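Local coordinates for protein 361aa long hypothetical D-aminopeptidase (Pyrococcus horikoshii, PDB 2DRH) that probably acts as an aminopeptidase of the peptidase S58 (DmpA-like) family, taking residues off the amino-terminal end of peptides, at residues K40-P43 / G44-P47; I97-N100 / T101-G105; E117-E120 / D121-V124; R147-K150 / R151-V155; D334-D337 / N338-R341. All blocks are in the same frame, centred on the assembly; numbering follows the deposited sequence.

In the fold
Contact 2 is the wholly buried one, where strand 96-100 turns into helix 104-118; contact 3 closes the far end of that same helix, with acidic side chains on a more open surface. Contact 4 starts helix 151-160, and its Val149 packs onto Thr99 and Asn100 of contact 2, about 9 Å away between centres. Contacts 1 and 5 are two chain reversals, centres about 11 Å apart, joined by Asp337 on the backbone of Leu41 and by Arg336 against Pro47. Contact 1 is held mainly by backbone bonds, contacts 4 and 5 add salt bridges and histidine rings, and all five reach the second subunit, contact 1 through Leu41 alone.

Contact 1. Residues K40-P43 / G44-P47; sequences KLIP and GKGP
Ile42 and Lys45 meet across a tight reversal of the chain, their side chains running alongside each other. CG2 of Ile42 rests 3.6 Å from CB of Lys45, and farther out CD1 of Ile42 comes within 3.8 Å of Lys45 CD, so the lysine's methylene chain follows the branched isoleucine. Lys45 CG stands opposite its own backbone N (chi1 174°), and the chain continues extended as far as CE, bending at the last torsion.

The backbone beneath is a type II turn with Pro43 and Gly44 at its corners. Lys45 N donates to Ile42 O over 2.7 Å, and Gly46 N reaches the same oxygen at 3.0 Å, which therefore holds two donors. In return Ile42 N gives a nearly straight bond (170°) to Gly46 O. Lys45 and Gly46 thus both face Ile42, a classic beta bulge, in the connection between strands 28-36 and 48-56. Gly44 has a positive phi, and a CB there would clash with Pro43 O. On the other side of the turn, Leu41 CD1 packs against Gly46 O at 3.4 Å, and Pro47 follows through a cis peptide bond. Asp143 binds Gly44 N from outside. The chemistry implies a loop whose shape is set by backbone bonds, prolines and glycines, with the apolar part of Lys45 covering Ile42 on an exposed surface.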
loop_
_atom_site.group_PDB
_atom_site.type_symbol
_atom_site.label_atom_id
_atom_site.label_comp_id
_atom_site.label_asym_id
_atom_site.label_seq_id
_atom_site.Cartn_x
_atom_site.Cartn_y
_atom_site.Cartn_z
ATOM N N LYS A 40 -26.780 -19.699 29.849
ATOM C CA LYS A 40 -25.970 -18.605 30.366
ATOM C C LYS A 40 -24.492 -18.738 30.017
ATOM O O LYS A 40 -23.940 -19.837 30.003
ATOM C CB LYS A 40 -26.141 -18.554 31.885
ATOM C CG LYS A 40 -26.598 -17.220 32.446
ATOM C CD LYS A 40 -25.420 -16.335 32.784
ATOM C CE LYS A 40 -25.846 -15.154 33.648
ATOM N NZ LYS A 40 -24.658 -14.398 34.143
ATOM N N LEU A 41 -23.847 -17.613 29.736
ATOM C CA LEU A 41 -22.429 -17.632 29.413
ATOM C C LEU A 41 -21.588 -17.761 30.676
ATOM O O LEU A 41 -21.771 -17.012 31.632
ATOM C CB LEU A 41 -22.021 -16.353 28.677
ATOM C CG LEU A 41 -20.510 -16.152 28.512
ATOM C CD1 LEU A 41 -19.942 -17.225 27.587
ATOM C CD2 LEU A 41 -20.237 -14.765 27.951
ATOM N N ILE A 42 -20.687 -18.734 30.682
ATOM C CA ILE A 42 -19.778 -18.930 31.801
ATOM C C ILE A 42 -18.413 -18.780 31.152
ATOM O O ILE A 42 -17.827 -19.761 30.689
ATOM C CB ILE A 42 -19.906 -20.344 32.427
ATOM C CG1 ILE A 42 -21.305 -20.534 33.020
ATOM C CG2 ILE A 42 -18.853 -20.521 33.524
ATOM C CD1 ILE A 42 -21.531 -21.897 33.642
ATOM N N PRO A 43 -17.901 -17.534 31.090
ATOM C CA PRO A 43 -16.604 -17.193 30.492
ATOM C C PRO A 43 -15.463 -18.126 30.867
ATOM O O PRO A 43 -15.078 -18.222 32.032
ATOM C CB PRO A 43 -16.373 -15.751 30.957
ATOM C CG PRO A 43 -17.193 -15.649 32.216
ATOM C CD PRO A 43 -18.444 -16.383 31.832
ATOM N N GLY A 44 -14.927 -18.813 29.861
ATOM C CA GLY A 44 -13.842 -19.746 30.092
ATOM C C GLY A 44 -14.336 -21.174 30.078
ATOM O O GLY A 44 -13.555 -22.114 29.928
ATOM N N LYS A 45 -15.647 -21.345 30.221
ATOM C CA LYS A 45 -16.242 -22.676 30.235
ATOM C C LYS A 45 -17.153 -22.952 29.031
ATOM O O LYS A 45 -17.044 -24.000 28.387
ATOM C CB LYS A 45 -17.019 -22.866 31.541
ATOM C CG LYS A 45 -17.808 -24.154 31.621
ATOM C CD LYS A 45 -18.584 -24.238 32.926
ATOM C CE LYS A 45 -19.560 -25.396 32.897
ATOM N NZ LYS A 45 -20.531 -25.233 31.775
ATOM N N GLY A 46 -18.047 -22.016 28.728
ATOM C CA GLY A 46 -18.950 -22.201 27.606
ATOM C C GLY A 46 -20.199 -21.355 27.740
ATOM O O GLY A 46 -20.255 -20.489 28.612
ATOM N N PRO A 47 -21.226 -21.574 26.900
ATOM C CA PRO A 47 -21.327 -22.562 25.816
ATOM C C PRO A 47 -20.255 -22.389 24.741
ATOM O O PRO A 47 -19.812 -21.273 24.470
ATOM C CB PRO A 47 -22.728 -22.318 25.260
ATOM C CG PRO A 47 -23.485 -21.822 26.458
ATOM C CD PRO A 47 -22.504 -20.860 27.071
#

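Contact 2. Residues I97-N100 / T101-G105; sequences ILTN and TLSIG
Backbone Ser103 N returns to Asn100 O over 3.0 Å, rounding a turn through Thr101 and Leu102 whose angles are those of type I, with the donor lying well above the carbonyl plane rather than on a lone pair.

Asn100 carries most of the side-chain contact. Its CG is tucked in over the backbone (chi1 70°), which folds the amide back over the turn. OD1 then lies 2.9 Å from Ser103 N and 3.1 Å from Leu102 N, while ND2 comes to 2.8 Å from Ser103 OG. The amide is also held from outside, since ND2 is hydrogen-bonded to Thr50 OG1 on the adjacent strand 48-56. Thr99 meets the same serine with both its branches: OG1 approaches Ser103 CB at 3.6 Å and CG2 approaches that carbon at 3.9 Å, while OG1 is itself bonded to Gly51 O. Ser103 CB thus touches two successive strand residues. Thr101 turns its hydroxyl to Glu135 of strand 132-136; Thr101 and Leu102 also pack on Ser128 of the second subunit. The side chains of Thr99, Asn100 and Thr101 are all buried and bonded to residues of strands 48-56 and 132-136.

This is the strand-to-helix corner of a beta-alpha-beta unit, in which strand 96-100 leads into helix 104-118 and the chain comes back as the parallel strand 132-136.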
loop_
_atom_site.group_PDB
_atom_site.type_symbol
_atom_site.label_atom_id
_atom_site.label_comp_id
_atom_site.label_asym_id
_atom_site.label_seq_id
_atom_site.Cartn_x
_atom_site.Cartn_y
_atom_site.Cartn_z
ATOM N N ILE A 97 -5.255 -21.595 7.727
ATOM C CA ILE A 97 -6.085 -21.882 8.882
ATOM C C ILE A 97 -7.025 -20.746 9.237
ATOM O O ILE A 97 -6.646 -19.570 9.235
ATOM C CB ILE A 97 -5.197 -22.197 10.122
ATOM C CG1 ILE A 97 -4.217 -23.329 9.791
ATOM C CG2 ILE A 97 -6.069 -22.582 11.314
ATOM C CD1 ILE A 97 -4.893 -24.666 9.538
ATOM N N LEU A 98 -8.261 -21.120 9.544
ATOM C CA LEU A 98 -9.285 -20.169 9.926
ATOM C C LEU A 98 -9.809 -20.605 11.287
ATOM O O LEU A 98 -9.931 -21.803 11.553
ATOM C CB LEU A 98 -10.423 -20.173 8.902
ATOM C CG LEU A 98 -10.000 -20.065 7.429
ATOM C CD1 LEU A 98 -11.236 -19.948 6.547
ATOM C CD2 LEU A 98 -9.100 -18.867 7.233
ATOM N N THR A 99 -10.090 -19.634 12.148
ATOM C CA THR A 99 -10.627 -19.915 13.472
ATOM C C THR A 99 -11.204 -18.631 14.067
ATOM O O THR A 99 -11.404 -17.657 13.349
ATOM C CB THR A 99 -9.555 -20.498 14.408
ATOM O OG1 THR A 99 -10.188 -20.954 15.608
ATOM C CG2 THR A 99 -8.482 -19.456 14.744
ATOM N N ASN A 100 -11.495 -18.620 15.364
ATOM C CA ASN A 100 -12.060 -17.411 15.951
ATOM C C ASN A 100 -10.964 -16.413 16.310
ATOM O O ASN A 100 -9.797 -16.778 16.494
ATOM C CB ASN A 100 -12.928 -17.741 17.177
ATOM C CG ASN A 100 -12.119 -18.213 18.367
ATOM O OD1 ASN A 100 -11.394 -17.437 18.991
ATOM N ND2 ASN A 100 -12.239 -19.497 18.691
ATOM N N THR A 101 -11.349 -15.148 16.412
ATOM C CA THR A 101 -10.405 -14.077 16.711
ATOM C C THR A 101 -9.411 -14.345 17.834
ATOM O O THR A 101 -8.207 -14.161 17.650
ATOM C CB THR A 101 -11.142 -12.767 17.042
ATOM O OG1 THR A 101 -12.153 -12.534 16.058
ATOM C CG2 THR A 101 -10.156 -11.580 17.038
ATOM N N LEU A 102 -9.903 -14.775 18.992
ATOM C CA LEU A 102 -9.027 -15.010 20.133
ATOM C C LEU A 102 -8.254 -16.321 20.129
ATOM O O LEU A 102 -7.439 -16.552 21.019
ATOM C CB LEU A 102 -9.822 -14.877 21.433
ATOM C CG LEU A 102 -9.927 -13.474 22.055
ATOM C CD1 LEU A 102 -10.120 -12.424 20.992
ATOM C CD2 LEU A 102 -11.076 -13.455 23.048
ATOM N N SER A 103 -8.494 -17.176 19.138
ATOM C CA SER A 103 -7.772 -18.452 19.048
ATOM C C SER A 103 -6.613 -18.408 18.047
ATOM O O SER A 103 -5.962 -19.431 17.808
ATOM C CB SER A 103 -8.718 -19.588 18.640
ATOM O OG SER A 103 -9.661 -19.894 19.653
ATOM N N ILE A 104 -6.337 -17.242 17.465
ATOM C CA ILE A 104 -5.262 -17.162 16.479
ATOM C C ILE A 104 -3.910 -17.596 17.038
ATOM O O ILE A 104 -3.097 -18.192 16.321
ATOM C CB ILE A 104 -5.116 -15.744 15.871
ATOM C CG1 ILE A 104 -4.775 -14.727 16.959
ATOM C CG2 ILE A 104 -6.395 -15.368 15.128
ATOM C CD1 ILE A 104 -4.307 -13.390 16.406
ATOM N N GLY A 105 -3.670 -17.303 18.312
ATOM C CA GLY A 105 -2.416 -17.696 18.920
ATOM C C GLY A 105 -2.342 -19.210 18.999
ATOM O O GLY A 105 -1.309 -19.815 18.693
#

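Contact 3. Residues E117-E120 / D121-V124; sequences EENE and DIGV
Asn119 lays its CB against the end of Ile122, with CD1 of Ile122 3.6 Å away and CG1 at 3.8 Å. From another direction the carboxylate of Asp121 leans back over the same residue, OD1 coming 3.6 Å from Asn119 CB. Asp121 can do this because its first torsion (chi1 51°) swings CG back above its own main chain, which carries the acid toward the preceding residues. These meetings are packing contacts, and the polar ends have partners in the surrounding chain: Asp121 OD1 forms a salt bridge with Lys64, OD2 bonds Tyr293 OH, and Asn119 OD1 bonds Asn61 and Lys64. Lys64 thus ties both side chains together and probably offsets some of the negative charge of Asp121.

Farther on, the chain folds through Ile122 and Gly123 in a type II turn, where Val124 N donates to Asp121 O over 3.2 Å. Val124 CG2 then comes back to within 3.8 Å of Glu120 O. Carbonyls of Asn119 and Ile122 both accept from Arg145 of the second subunit. The turn follows the end of helix 104-118, with Ile122 packed on Ile115 and Leu116 of that helix before the chain heads for strand 132-136.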
loop_
_atom_site.group_PDB
_atom_site.type_symbol
_atom_site.label_atom_id
_atom_site.label_comp_id
_atom_site.label_asym_id
_atom_site.label_seq_id
_atom_site.Cartn_x
_atom_site.Cartn_y
_atom_site.Cartn_z
ATOM N N GLU A 117 6.887 -30.747 12.279
ATOM C CA GLU A 117 6.891 -32.199 12.180
ATOM C C GLU A 117 7.272 -32.607 10.765
ATOM O O GLU A 117 8.065 -33.524 10.566
ATOM C CB GLU A 117 5.508 -32.766 12.508
ATOM C CG GLU A 117 5.265 -33.005 13.977
ATOM C CD GLU A 117 6.262 -33.979 14.570
ATOM O OE1 GLU A 117 6.403 -35.097 14.019
ATOM O OE2 GLU A 117 6.902 -33.628 15.587
ATOM N N GLU A 118 6.707 -31.901 9.790
ATOM C CA GLU A 118 6.944 -32.179 8.379
ATOM C C GLU A 118 8.242 -31.605 7.828
ATOM O O GLU A 118 8.638 -31.934 6.713
ATOM C CB GLU A 118 5.774 -31.644 7.552
ATOM C CG GLU A 118 4.424 -32.242 7.923
ATOM C CD GLU A 118 4.328 -33.717 7.581
ATOM O OE1 GLU A 118 5.073 -34.522 8.174
ATOM O OE2 GLU A 118 3.508 -34.071 6.711
ATOM N N ASN A 119 8.901 -30.748 8.603
ATOM C CA ASN A 119 10.147 -30.122 8.161
ATOM C C ASN A 119 11.106 -29.931 9.330
ATOM O O ASN A 119 10.998 -28.955 10.075
ATOM C CB ASN A 119 9.842 -28.762 7.536
ATOM C CG ASN A 119 8.837 -28.847 6.406
ATOM O OD1 ASN A 119 9.197 -29.081 5.261
ATOM N ND2 ASN A 119 7.567 -28.663 6.730
ATOM N N GLU A 120 12.054 -30.850 9.481
ATOM C CA GLU A 120 13.021 -30.783 10.571
ATOM C C GLU A 120 14.184 -29.836 10.309
ATOM O O GLU A 120 15.010 -29.611 11.197
ATOM C CB GLU A 120 13.583 -32.173 10.864
ATOM C CG GLU A 120 12.580 -33.161 11.405
ATOM C CD GLU A 120 13.144 -34.562 11.458
ATOM O OE1 GLU A 120 13.552 -35.068 10.388
ATOM O OE2 GLU A 120 13.183 -35.152 12.562
ATOM N N ASP A 121 14.264 -29.294 9.097
ATOM C CA ASP A 121 15.346 -28.379 8.766
ATOM C C ASP A 121 15.021 -26.940 9.172
ATOM O O ASP A 121 15.908 -26.095 9.258
ATOM C CB ASP A 121 15.677 -28.469 7.270
ATOM C CG ASP A 121 14.455 -28.329 6.388
ATOM O OD1 ASP A 121 13.373 -28.810 6.776
ATOM O OD2 ASP A 121 14.578 -27.751 5.287
ATOM N N ILE A 122 13.750 -26.670 9.434
ATOM C CA ILE A 122 13.327 -25.333 9.845
ATOM C C ILE A 122 13.929 -25.005 11.213
ATOM O O ILE A 122 13.819 -25.793 12.146
ATOM C CB ILE A 122 11.784 -25.246 9.922
ATOM C CG1 ILE A 122 11.192 -25.371 8.514
ATOM C CG2 ILE A 122 11.354 -23.939 10.581
ATOM C CD1 ILE A 122 9.669 -25.276 8.460
ATOM N N GLY A 123 14.585 -23.854 11.319
ATOM C CA GLY A 123 15.182 -23.453 12.584
ATOM C C GLY A 123 16.566 -24.031 12.842
ATOM O O GLY A 123 17.169 -23.769 13.888
ATOM N N VAL A 124 17.078 -24.811 11.893
ATOM C CA VAL A 124 18.394 -25.428 12.039
ATOM C C VAL A 124 19.303 -25.158 10.831
ATOM O O VAL A 124 20.319 -24.477 10.954
ATOM C CB VAL A 124 18.269 -26.961 12.235
ATOM C CG1 VAL A 124 19.602 -27.551 12.667
ATOM C CG2 VAL A 124 17.200 -27.267 13.253
#

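Contact 4. Residues R147-K150 / R151-V155; sequences RHVK and REHVV
The imidazole of His153 has Lys150 CB over one face, 3.6 Å above the plane and offset toward the rim, a CH-pi contact 18° off the ring normal. At its edge, near the plane, His148 O comes 3.7 Å from CE1, and Val149 CA lies in the plane as well. ND1 stands 2.8 Å from Lys150 N. Val32 and Leu34 of strand 28-36 also touch the His153 side chain. The other flat group, the carboxylate of Glu152, is gripped by the ammonium of Lys150, NZ lying 2.6 Å from OE1 and 2.7 Å from OE2; each oxygen offers its syn lone pair. Lys150 reaches it by bending at its third and fourth torsions (chi3 80°), so that NZ meets the carboxylate end-on, close to its plane, while its CB stays on the ring.

Here the loop enters helix 151-160, which packs on the mixed sheet through Val154 on Ile97, with Val149 against strands 48-56 and 96-100. His153 N donates to Lys150 O over 2.8 Å, bent to 133°, at the entry to the helix. With an alanine at His153, Lys150 CB would probably lose its aromatic cover and a gap would open beside strand 28-36. Arg151 salt-bridges Asp113 of its own chain, and Arg147 salt-bridges Asp113 and Glu109 of the second subunit.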
loop_
_atom_site.group_PDB
_atom_site.type_symbol
_atom_site.label_atom_id
_atom_site.label_comp_id
_atom_site.label_asym_id
_atom_site.label_seq_id
_atom_site.Cartn_x
_atom_site.Cartn_y
_atom_site.Cartn_z
ATOM N N ARG A 147 -11.228 -19.490 24.751
ATOM C CA ARG A 147 -10.238 -20.121 23.874
ATOM C C ARG A 147 -10.360 -21.638 23.926
ATOM O O ARG A 147 -9.478 -22.334 24.427
ATOM C CB ARG A 147 -8.822 -19.692 24.273
ATOM C CG ARG A 147 -8.546 -18.215 24.002
ATOM C CD ARG A 147 -7.855 -17.538 25.180
ATOM N NE ARG A 147 -6.436 -17.325 24.939
ATOM C CZ ARG A 147 -5.600 -16.789 25.819
ATOM N NH1 ARG A 147 -6.032 -16.407 27.018
ATOM N NH2 ARG A 147 -4.328 -16.622 25.492
ATOM N N HIS A 148 -11.460 -22.151 23.391
ATOM C CA HIS A 148 -11.713 -23.584 23.414
ATOM C C HIS A 148 -10.996 -24.357 22.314
ATOM O O HIS A 148 -10.848 -25.576 22.397
ATOM C CB HIS A 148 -13.226 -23.814 23.385
ATOM C CG HIS A 148 -13.932 -23.159 24.529
ATOM N ND1 HIS A 148 -13.735 -23.545 25.839
ATOM C CD2 HIS A 148 -14.748 -22.080 24.575
ATOM C CE1 HIS A 148 -14.395 -22.730 26.640
ATOM N NE2 HIS A 148 -15.017 -21.831 25.899
ATOM N N VAL A 149 -10.539 -23.647 21.289
ATOM C CA VAL A 149 -9.799 -24.294 20.215
ATOM C C VAL A 149 -8.487 -24.779 20.814
ATOM O O VAL A 149 -7.819 -24.033 21.530
ATOM C CB VAL A 149 -9.456 -23.311 19.085
ATOM C CG1 VAL A 149 -8.442 -23.946 18.147
ATOM C CG2 VAL A 149 -10.713 -22.918 18.331
ATOM N N LYS A 150 -8.120 -26.025 20.534
ATOM C CA LYS A 150 -6.869 -26.566 21.046
ATOM C C LYS A 150 -5.897 -26.769 19.893
ATOM O O LYS A 150 -6.311 -26.994 18.752
ATOM C CB LYS A 150 -7.100 -27.896 21.768
ATOM C CG LYS A 150 -7.983 -27.794 23.002
ATOM C CD LYS A 150 -7.973 -29.091 23.807
ATOM C CE LYS A 150 -6.721 -29.213 24.680
ATOM N NZ LYS A 150 -5.438 -29.075 23.918
ATOM N N ARG A 151 -4.606 -26.686 20.193
ATOM C CA ARG A 151 -3.592 -26.861 19.176
ATOM C C ARG A 151 -3.776 -28.151 18.375
ATOM O O ARG A 151 -3.602 -28.145 17.160
ATOM C CB ARG A 151 -2.194 -26.807 19.808
ATOM C CG ARG A 151 -1.948 -27.779 20.950
ATOM C CD ARG A 151 -0.724 -27.347 21.747
ATOM N NE ARG A 151 0.452 -27.175 20.895
ATOM C CZ ARG A 151 1.501 -26.424 21.215
ATOM N NH1 ARG A 151 1.523 -25.767 22.373
ATOM N NH2 ARG A 151 2.527 -26.325 20.378
ATOM N N GLU A 152 -4.151 -29.244 19.040
ATOM C CA GLU A 152 -4.345 -30.520 18.343
ATOM C C GLU A 152 -5.455 -30.411 17.309
ATOM O O GLU A 152 -5.453 -31.134 16.308
ATOM C CB GLU A 152 -4.725 -31.655 19.302
ATOM C CG GLU A 152 -3.939 -31.747 20.582
ATOM C CD GLU A 152 -4.517 -30.865 21.668
ATOM O OE1 GLU A 152 -4.348 -29.634 21.590
ATOM O OE2 GLU A 152 -5.159 -31.405 22.593
ATOM N N HIS A 153 -6.414 -29.524 17.569
ATOM C CA HIS A 153 -7.538 -29.331 16.654
ATOM C C HIS A 153 -7.038 -28.856 15.296
ATOM O O HIS A 153 -7.594 -29.217 14.257
ATOM C CB HIS A 153 -8.529 -28.318 17.239
ATOM C CG HIS A 153 -9.229 -28.806 18.471
ATOM N ND1 HIS A 153 -9.831 -27.954 19.373
ATOM C CD2 HIS A 153 -9.425 -30.059 18.949
ATOM C CE1 HIS A 153 -10.367 -28.660 20.354
ATOM N NE2 HIS A 153 -10.135 -29.941 20.120
ATOM N N VAL A 154 -5.972 -28.061 15.312
ATOM C CA VAL A 154 -5.393 -27.538 14.084
ATOM C C VAL A 154 -4.741 -28.655 13.270
ATOM O O VAL A 154 -4.896 -28.715 12.051
ATOM C CB VAL A 154 -4.339 -26.455 14.379
ATOM C CG1 VAL A 154 -3.757 -25.930 13.066
ATOM C CG2 VAL A 154 -4.971 -25.320 15.175
ATOM N N VAL A 155 -4.005 -29.530 13.944
ATOM C CA VAL A 155 -3.356 -30.640 13.266
ATOM C C VAL A 155 -4.417 -31.590 12.707
ATOM O O VAL A 155 -4.280 -32.100 11.595
ATOM C CB VAL A 155 -2.427 -31.422 14.227
ATOM C CG1 VAL A 155 -1.819 -32.630 13.499
ATOM C CG2 VAL A 155 -1.314 -30.500 14.746
#

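Contact 5. Residues D334-D337 / N338-R341; sequences DGRD and NHVR
Arg336 and His339 extend next to one another at the turn of a small beta hairpin whose strands are 333-334 and 340-341. Asp337 and Asn338 form its corner with left-handed backbone angles, as in a type I' turn, and His339 N donates to Arg336 O over 3.0 Å. From CB, which packs on Leu41, the arginine's CG turns inward over its own peptide (chi1 63°), and the bend at its second torsion sends the chain alongside the histidine. CD comes 3.9 Å from His339 ND1, and NE lies 3.7 Å from that same nitrogen while bonding Ser139 O. At CZ the imidazole is met through CE1, 3.6 Å above the guanidinium plane and over its centre, the two planes being 46° apart. NH1 turns to Asp337 in a salt bridge with OD2 at 2.8 Å, the carboxylate lying in the guanidinium plane. NH2 reaches Val124 O of the second subunit. A leucine in place of Arg336 would probably leave Asp337 OD2 without its charged mate and that carbonyl across the interface without a donor.

Asp337 CB lies over one face of the His339 ring in a CH-pi contact; Tyr140 also stacks with the ring, its carbonyl binding ND1. On the strand side, CB of Asp334 touches Val340 CG1 at 3.6 Å in a non-hydrogen-bonded pair. One residue on, Gly335 N donates to His339 O over 2.7 Å, while Asp334 CA lies 3.2 Å from the same oxygen.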
loop_
_atom_site.group_PDB
_atom_site.type_symbol
_atom_site.label_atom_id
_atom_site.label_comp_id
_atom_site.label_asym_id
_atom_site.label_seq_id
_atom_site.Cartn_x
_atom_site.Cartn_y
_atom_site.Cartn_z
ATOM N N ASP A 334 -28.214 -22.335 18.809
ATOM C CA ASP A 334 -28.282 -21.546 20.028
ATOM C C ASP A 334 -26.874 -21.474 20.595
ATOM O O ASP A 334 -26.031 -22.317 20.285
ATOM C CB ASP A 334 -29.206 -22.211 21.045
ATOM C CG ASP A 334 -28.644 -23.511 21.571
ATOM O OD1 ASP A 334 -28.439 -24.443 20.767
ATOM O OD2 ASP A 334 -28.399 -23.602 22.789
ATOM N N GLY A 335 -26.618 -20.473 21.427
ATOM C CA GLY A 335 -25.293 -20.336 22.000
ATOM C C GLY A 335 -25.303 -19.677 23.361
ATOM O O GLY A 335 -26.303 -19.720 24.074
ATOM N N ARG A 336 -24.182 -19.063 23.717
ATOM C CA ARG A 336 -24.045 -18.398 25.005
ATOM C C ARG A 336 -25.198 -17.448 25.276
ATOM O O ARG A 336 -25.695 -16.788 24.367
ATOM C CB ARG A 336 -22.702 -17.656 25.073
ATOM C CG ARG A 336 -22.521 -16.521 24.071
ATOM C CD ARG A 336 -22.872 -15.177 24.698
ATOM N NE ARG A 336 -22.286 -14.055 23.966
ATOM C CZ ARG A 336 -22.334 -12.790 24.376
ATOM N NH1 ARG A 336 -22.944 -12.482 25.519
ATOM N NH2 ARG A 336 -21.769 -11.832 23.647
ATOM N N ASP A 337 -25.618 -17.390 26.534
ATOM C CA ASP A 337 -26.733 -16.544 26.955
ATOM C C ASP A 337 -27.995 -16.799 26.144
ATOM O O ASP A 337 -28.769 -15.879 25.875
ATOM C CB ASP A 337 -26.362 -15.061 26.868
ATOM C CG ASP A 337 -25.295 -14.675 27.866
ATOM O OD1 ASP A 337 -25.311 -15.221 28.992
ATOM O OD2 ASP A 337 -24.449 -13.820 27.532
ATOM N N ASN A 338 -28.199 -18.053 25.757
ATOM C CA ASN A 338 -29.372 -18.433 24.987
ATOM C C ASN A 338 -29.541 -17.646 23.689
ATOM O O ASN A 338 -30.640 -17.584 23.130
ATOM C CB ASN A 338 -30.631 -18.287 25.845
ATOM C CG ASN A 338 -30.608 -19.189 27.061
ATOM O OD1 ASN A 338 -30.452 -20.407 26.941
ATOM N ND2 ASN A 338 -30.763 -18.597 28.244
ATOM N N HIS A 339 -28.459 -17.034 23.216
ATOM C CA HIS A 339 -28.508 -16.294 21.962
ATOM C C HIS A 339 -28.797 -17.314 20.855
ATOM O O HIS A 339 -28.324 -18.452 20.920
ATOM C CB HIS A 339 -27.160 -15.617 21.701
ATOM C CG HIS A 339 -26.938 -14.375 22.505
ATOM N ND1 HIS A 339 -25.727 -13.716 22.536
ATOM C CD2 HIS A 339 -27.781 -13.646 23.276
ATOM C CE1 HIS A 339 -25.835 -12.635 23.288
ATOM N NE2 HIS A 339 -27.071 -12.569 23.748
ATOM N N VAL A 340 -29.576 -16.926 19.850
ATOM C CA VAL A 340 -29.873 -17.852 18.761
ATOM C C VAL A 340 -29.921 -17.191 17.385
ATOM O O VAL A 340 -30.394 -16.066 17.236
ATOM C CB VAL A 340 -31.221 -18.593 18.987
ATOM C CG1 VAL A 340 -31.205 -19.319 20.327
ATOM C CG2 VAL A 340 -32.377 -17.610 18.928
ATOM N N ARG A 341 -29.410 -17.915 16.391
ATOM C CA ARG A 341 -29.391 -17.472 15.002
ATOM C C ARG A 341 -30.059 -18.592 14.221
ATOM O O ARG A 341 -29.626 -19.746 14.293
ATOM C CB ARG A 341 -27.955 -17.293 14.481
ATOM C CG ARG A 341 -27.158 -16.157 15.103
ATOM C CD ARG A 341 -27.827 -14.800 14.923
ATOM N NE ARG A 341 -26.854 -13.719 15.055
ATOM C CZ ARG A 341 -27.161 -12.443 15.287
ATOM N NH1 ARG A 341 -28.425 -12.072 15.420
ATOM N NH2 ARG A 341 -26.197 -11.538 15.382
#